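Local coordinates for predicted DNA-binding transcriptional regulator (Aliivibrio fischeri ES114, PDB 7DWN), which probably binds cis-regulatory DNA as a tetrameric transcription factor of the LysR family and so controls gene expression, at residues L194-T199 / W239-S244; E211-T216 / Q260-P265. All coordinates share one frame; numbering follows the deposited sequence.

How the contacts relate
Both contacts lie in the LysR substrate-binding domain, with centres 12 Å apart, and Trp239 joins them. In contact 1 its carbonyl meets Tyr196; toward contact 2 its indole NE1 makes a probable hydrogen bond to Leu262 O at 3.2 Å, while its six-membered ring packs CZ3 on Leu215 CD1 at 3.8 Å. Strand 191-195, which runs into segment 194-199, and strand 215-221, which starts in segment 211-216, are neighbours in a parallel sheet. Contact 1 is buried and close to a bound MES molecule, about 4 Å from the side chain of Tyr196 and probably acquired during crystallisation. Contact 2 is partly buried and lies farther from the centre of the chain, about 32 Å against about 21 Å between centres.

Contact 1 (L194-T199 / W239-S244); sequences LTYSST and WLPAYS
The backbones around Tyr196 and Trp239 draw apart as they leave their strands: the Leu194 and Trp239 CA atoms are 8.2 Å apart, whereas Tyr196 CA and Pro241 CA are separated by 12.0 Å. No direct backbone bond joins the two segments. A water takes that role, donating to Leu194 O at 2.9 Å and accepting from Trp239 N at 3.1 Å, just beyond the point where Leu194 still bonds directly to Ile237.

Past the end of strand 191-195, the tyrosine side chain closes the distance. With CG anti to its own carbonyl carbon (chi1 -56°), the Tyr196 ring extends across to segment 239-244, and its OH donates to Trp239 O at 2.9 Å. The hydroxyl lies in the carbonyl plane, with a C=O...O angle of 151°. Trp239 O in turn sits at the edge of the phenol ring near its plane, close to CE2. Tyrosine suits the place because a long, rigid, mostly apolar group can reach between diverging backbones and still satisfy a strand carbonyl. Thr224 OG1, at the start of helix 224-232, is a second hydrogen-bond partner of the hydroxyl.

Strands 191-195 and 215-221 with helix 201-209 between them form a beta-alpha-beta crossover of the periplasmic-binding-protein type of fold that LysR regulators use for effector sensing. Tyr196 follows the first strand and packs on Met202 of that helix; the nearby MES is consistent with a pocket here.

Pro241 CD comes within 3.5 Å of Tyr196 OH, the two side chains crossing obliquely, and Leu240 CD2 adds a further apolar neighbour. Proline, with no backbone N-H to satisfy, is well placed where the strand turns into a 3-10 segment. There, Pro241 O accepts from both Ser244 N and Ser244 OG.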
loop_
_atom_site.group_PDB
_atom_site.type_symbol
_atom_site.label_atom_id
_atom_site.label_comp_id
_atom_site.label_asym_id
_atom_site.label_seq_id
_atom_site.Cartn_x
_atom_site.Cartn_y
_atom_site.Cartn_z
ATOM N N LEU A 194 22.670 -30.891 -9.682
ATOM C CA LEU A 194 21.322 -30.454 -9.343
ATOM C C LEU A 194 21.445 -29.482 -8.177
ATOM O O LEU A 194 21.743 -29.891 -7.049
ATOM C CB LEU A 194 20.445 -31.648 -8.978
ATOM C CG LEU A 194 20.526 -32.850 -9.922
ATOM C CD1 LEU A 194 19.926 -34.088 -9.278
ATOM C CD2 LEU A 194 19.830 -32.544 -11.234
ATOM N N THR A 195 21.216 -28.203 -8.443
ATOM C CA THR A 195 21.578 -27.147 -7.513
ATOM C C THR A 195 20.346 -26.457 -6.943
ATOM O O THR A 195 19.255 -26.496 -7.516
ATOM C CB THR A 195 22.474 -26.111 -8.203
ATOM O OG1 THR A 195 22.961 -25.175 -7.234
ATOM C CG2 THR A 195 21.697 -25.359 -9.274
ATOM N N TYR A 196 20.540 -25.831 -5.787
ATOM C CA TYR A 196 19.598 -24.840 -5.301
ATOM C C TYR A 196 19.823 -23.522 -6.033
ATOM O O TYR A 196 20.764 -23.367 -6.816
ATOM C CB TYR A 196 19.759 -24.625 -3.796
ATOM C CG TYR A 196 19.623 -25.874 -2.959
ATOM C CD1 TYR A 196 18.374 -26.335 -2.565
ATOM C CD2 TYR A 196 20.743 -26.582 -2.546
ATOM C CE1 TYR A 196 18.245 -27.472 -1.792
ATOM C CE2 TYR A 196 20.623 -27.720 -1.775
ATOM C CZ TYR A 196 19.371 -28.161 -1.402
ATOM O OH TYR A 196 19.243 -29.294 -0.633
ATOM N N SER A 197 18.946 -22.558 -5.774
ATOM C CA SER A 197 19.262 -21.186 -6.135
ATOM C C SER A 197 20.464 -20.736 -5.317
ATOM O O SER A 197 20.522 -20.959 -4.104
ATOM C CB SER A 197 18.062 -20.273 -5.887
ATOM O OG SER A 197 18.350 -18.938 -6.266
ATOM N N SER A 198 21.442 -20.125 -5.988
ATOM C CA SER A 198 22.689 -19.780 -5.316
ATOM C C SER A 198 22.501 -18.697 -4.262
ATOM O O SER A 198 23.381 -18.518 -3.415
ATOM C CB SER A 198 23.740 -19.344 -6.338
ATOM O OG SER A 198 24.020 -20.386 -7.255
ATOM N N THR A 199 21.378 -17.979 -4.288
ATOM C CA THR A 199 21.085 -16.974 -3.275
ATOM C C THR A 199 20.320 -17.532 -2.082
ATOM O O THR A 199 20.250 -16.864 -1.044
ATOM C CB THR A 199 20.293 -15.812 -3.884
ATOM O OG1 THR A 199 19.103 -16.312 -4.508
ATOM C CG2 THR A 199 21.139 -15.072 -4.915
ATOM N N TRP A 239 23.706 -31.583 -3.060
ATOM C CA TRP A 239 23.949 -31.411 -1.633
ATOM C C TRP A 239 22.599 -31.442 -0.929
ATOM O O TRP A 239 21.835 -30.476 -0.984
ATOM C CB TRP A 239 24.698 -30.112 -1.355
ATOM C CG TRP A 239 26.183 -30.252 -1.474
ATOM C CD1 TRP A 239 27.076 -30.423 -0.456
ATOM C CD2 TRP A 239 26.948 -30.241 -2.682
ATOM N NE1 TRP A 239 28.353 -30.515 -0.958
ATOM C CE2 TRP A 239 28.301 -30.407 -2.322
ATOM C CE3 TRP A 239 26.620 -30.108 -4.034
ATOM C CZ2 TRP A 239 29.324 -30.446 -3.269
ATOM C CZ3 TRP A 239 27.636 -30.142 -4.969
ATOM C CH2 TRP A 239 28.972 -30.309 -4.583
ATOM N N LEU A 240 22.305 -32.551 -0.273
ATOM C CA LEU A 240 21.028 -32.701 0.393
ATOM C C LEU A 240 21.206 -32.700 1.905
ATOM O O LEU A 240 22.219 -33.200 2.408
ATOM C CB LEU A 240 20.336 -33.998 -0.038
ATOM C CG LEU A 240 20.112 -34.121 -1.547
ATOM C CD1 LEU A 240 19.397 -35.417 -1.895
ATOM C CD2 LEU A 240 19.329 -32.922 -2.046
ATOM N N PRO A 241 20.263 -32.124 2.649
ATOM C CA PRO A 241 20.341 -32.196 4.111
ATOM C C PRO A 241 20.242 -33.639 4.577
ATOM O O PRO A 241 19.460 -34.431 4.048
ATOM C CB PRO A 241 19.142 -31.361 4.576
ATOM C CG PRO A 241 18.207 -31.357 3.413
ATOM C CD PRO A 241 19.085 -31.367 2.196
ATOM N N ALA A 242 21.053 -33.975 5.579
ATOM C CA ALA A 242 21.197 -35.373 5.965
ATOM C C ALA A 242 19.914 -35.937 6.562
ATOM O O ALA A 242 19.660 -37.140 6.445
ATOM C CB ALA A 242 22.358 -35.527 6.943
ATOM N N TYR A 243 19.086 -35.096 7.188
ATOM C CA TYR A 243 17.863 -35.599 7.805
ATOM C C TYR A 243 16.825 -36.032 6.778
ATOM O O TYR A 243 15.868 -36.726 7.139
ATOM C CB TYR A 243 17.261 -34.547 8.741
ATOM C CG TYR A 243 16.902 -33.236 8.074
ATOM C CD1 TYR A 243 15.720 -33.099 7.355
ATOM C CD2 TYR A 243 17.735 -32.128 8.181
ATOM C CE1 TYR A 243 15.386 -31.908 6.750
ATOM C CE2 TYR A 243 17.405 -30.927 7.579
ATOM C CZ TYR A 243 16.230 -30.825 6.862
ATOM O OH TYR A 243 15.891 -29.636 6.260
ATOM N N SER A 244 16.987 -35.646 5.514
ATOM C CA SER A 244 16.009 -35.954 4.482
ATOM C C SER A 244 16.367 -37.181 3.655
ATOM O O SER A 244 15.558 -37.600 2.821
ATOM C CB SER A 244 15.832 -34.752 3.546
ATOM O OG SER A 244 16.933 -34.628 2.660
HETATM O O HOH W 1 23.204 -29.019 -4.693
#

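Contact 2 (E211-T216 / Q260-P265); sequences EQVALT and QSLRLP
Leu262 lays its two methyl groups against Val213 and the amide end of Gln212. The leucine and the valine meet tip to tip: Val213 CG1 is 3.8 Å from Leu262 CD1 and nearly as close to CD2, so the valine branch sits against the fork of the leucine. This is an apolar contact, and a branched residue at each end gives two blunt surfaces that fit together across separated backbones; the nearest CA atoms, Gln212 and Leu262, are still 8.2 Å apart.

Gln212 runs past Leu262 in the opposite direction. Its CG stands anti to its carbonyl carbon (chi1 -54°) and the chain is extended beyond it, which carries the amide along the leucine until OE1 reaches Leu262 CD2 at 3.6 Å. Ser261 OG lies 4.0 Å from the same oxygen, too far for a hydrogen bond. Glutamine and serine suit this exposed side of the contact, since their polar ends can meet solvent while the glutamine amide oxygen still lies against one leucine methyl. A backbone bond from Arg263 N to Gln260 O, 3.2 Å long, closes the turn that presents Ser261 and Leu262.

The contact thus links two connections of the domain. Residues 211-214 lead from helix 201-209 into strand 215-221, the second strand of the beta-alpha-beta crossover, whereas residues 260-263 precede the long strand 264-272, which pairs with strand 160-174. Leu262 and Leu264 both rest on Ile209 of helix 201-209, Val213 leans on Phe185, and Thr216 continues the parallel pairing with strand 191-195.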
loop_
_atom_site.group_PDB
_atom_site.type_symbol
_atom_site.label_atom_id
_atom_site.label_comp_id
_atom_site.label_asym_id
_atom_site.label_seq_id
_atom_site.Cartn_x
_atom_site.Cartn_y
_atom_site.Cartn_z
ATOM N N GLU A 211 34.509 -24.032 -5.564
ATOM C CA GLU A 211 35.783 -24.079 -6.288
ATOM C C GLU A 211 36.518 -25.404 -6.125
ATOM O O GLU A 211 37.441 -25.681 -6.900
ATOM C CB GLU A 211 36.710 -22.944 -5.845
ATOM C CG GLU A 211 36.341 -21.564 -6.369
ATOM C CD GLU A 211 36.298 -21.491 -7.884
ATOM O OE1 GLU A 211 35.288 -20.992 -8.424
ATOM O OE2 GLU A 211 37.268 -21.935 -8.536
ATOM N N GLN A 212 36.144 -26.220 -5.146
ATOM C CA GLN A 212 36.829 -27.477 -4.879
ATOM C C GLN A 212 36.322 -28.628 -5.738
ATOM O O GLN A 212 36.823 -29.749 -5.601
ATOM C CB GLN A 212 36.688 -27.848 -3.399
ATOM C CG GLN A 212 37.131 -26.760 -2.435
ATOM C CD GLN A 212 37.056 -27.206 -0.986
ATOM O OE1 GLN A 212 36.666 -28.336 -0.693
ATOM N NE2 GLN A 212 37.432 -26.319 -0.073
ATOM N N VAL A 213 35.344 -28.388 -6.610
ATOM C CA VAL A 213 34.697 -29.450 -7.369
ATOM C C VAL A 213 34.375 -28.947 -8.770
ATOM O O VAL A 213 34.210 -27.744 -8.999
ATOM C CB VAL A 213 33.417 -29.949 -6.663
ATOM C CG1 VAL A 213 33.769 -30.711 -5.393
ATOM C CG2 VAL A 213 32.515 -28.777 -6.334
ATOM N N ALA A 214 34.290 -29.882 -9.718
ATOM C CA ALA A 214 33.949 -29.580 -11.105
ATOM C C ALA A 214 32.488 -29.959 -11.322
ATOM O O ALA A 214 32.151 -31.141 -11.428
ATOM C CB ALA A 214 34.870 -30.323 -12.069
ATOM N N LEU A 215 31.622 -28.953 -11.388
ATOM C CA LEU A 215 30.185 -29.150 -11.503
ATOM C C LEU A 215 29.671 -28.473 -12.766
ATOM O O LEU A 215 30.155 -27.399 -13.139
ATOM C CB LEU A 215 29.452 -28.573 -10.287
ATOM C CG LEU A 215 29.903 -29.043 -8.905
ATOM C CD1 LEU A 215 29.251 -28.202 -7.819
ATOM C CD2 LEU A 215 29.574 -30.512 -8.721
ATOM N N THR A 216 28.693 -29.091 -13.417
ATOM C CA THR A 216 27.966 -28.430 -14.496
ATOM C C THR A 216 26.484 -28.422 -14.150
ATOM O O THR A 216 25.870 -29.501 -14.031
ATOM C CB THR A 216 28.211 -29.108 -15.851
ATOM O OG1 THR A 216 27.213 -28.685 -16.784
ATOM C CG2 THR A 216 28.198 -30.625 -15.730
ATOM N N GLN A 260 35.131 -35.118 3.374
ATOM C CA GLN A 260 34.519 -34.577 4.584
ATOM C C GLN A 260 34.481 -33.055 4.554
ATOM O O GLN A 260 33.565 -32.444 5.117
ATOM C CB GLN A 260 35.269 -35.069 5.822
ATOM C CG GLN A 260 34.579 -34.740 7.139
ATOM C CD GLN A 260 33.276 -35.495 7.324
ATOM O OE1 GLN A 260 33.142 -36.642 6.893
ATOM N NE2 GLN A 260 32.304 -34.855 7.969
ATOM N N SER A 261 35.455 -32.425 3.893
ATOM C CA SER A 261 35.439 -30.975 3.740
ATOM C C SER A 261 34.326 -30.503 2.813
ATOM O O SER A 261 34.005 -29.310 2.810
ATOM C CB SER A 261 36.793 -30.489 3.225
ATOM O OG SER A 261 37.156 -31.163 2.033
ATOM N N LEU A 262 33.736 -31.405 2.024
ATOM C CA LEU A 262 32.593 -31.047 1.194
ATOM C C LEU A 262 31.278 -31.100 1.959
ATOM O O LEU A 262 30.301 -30.479 1.526
ATOM C CB LEU A 262 32.514 -31.962 -0.031
ATOM C CG LEU A 262 33.667 -31.864 -1.033
ATOM C CD1 LEU A 262 33.412 -32.756 -2.238
ATOM C CD2 LEU A 262 33.885 -30.424 -1.465
ATOM N N ARG A 263 31.230 -31.824 3.075
ATOM C CA ARG A 263 30.043 -31.835 3.924
ATOM C C ARG A 263 29.924 -30.494 4.637
ATOM O O ARG A 263 30.833 -30.094 5.372
ATOM C CB ARG A 263 30.126 -32.980 4.931
ATOM C CG ARG A 263 30.251 -34.364 4.306
ATOM C CD ARG A 263 30.300 -35.444 5.378
ATOM N NE ARG A 263 30.187 -36.794 4.829
ATOM C CZ ARG A 263 31.222 -37.572 4.529
ATOM N NH1 ARG A 263 32.459 -37.136 4.720
ATOM N NH2 ARG A 263 31.024 -38.788 4.038
ATOM N N LEU A 264 28.809 -29.794 4.425
ATOM C CA LEU A 264 28.719 -28.409 4.877
ATOM C C LEU A 264 27.773 -28.280 6.058
ATOM O O LEU A 264 26.648 -28.782 5.989
ATOM C CB LEU A 264 28.243 -27.512 3.733
ATOM C CG LEU A 264 29.094 -27.573 2.466
ATOM C CD1 LEU A 264 28.312 -27.038 1.281
ATOM C CD2 LEU A 264 30.384 -26.793 2.655
ATOM N N PRO A 265 28.159 -27.613 7.142
ATOM C CA PRO A 265 27.236 -27.477 8.276
ATOM C C PRO A 265 26.093 -26.522 7.964
ATOM O O PRO A 265 26.272 -25.504 7.292
ATOM C CB PRO A 265 28.131 -26.934 9.397
ATOM C CG PRO A 265 29.216 -26.213 8.684
ATOM C CD PRO A 265 29.467 -26.995 7.420
#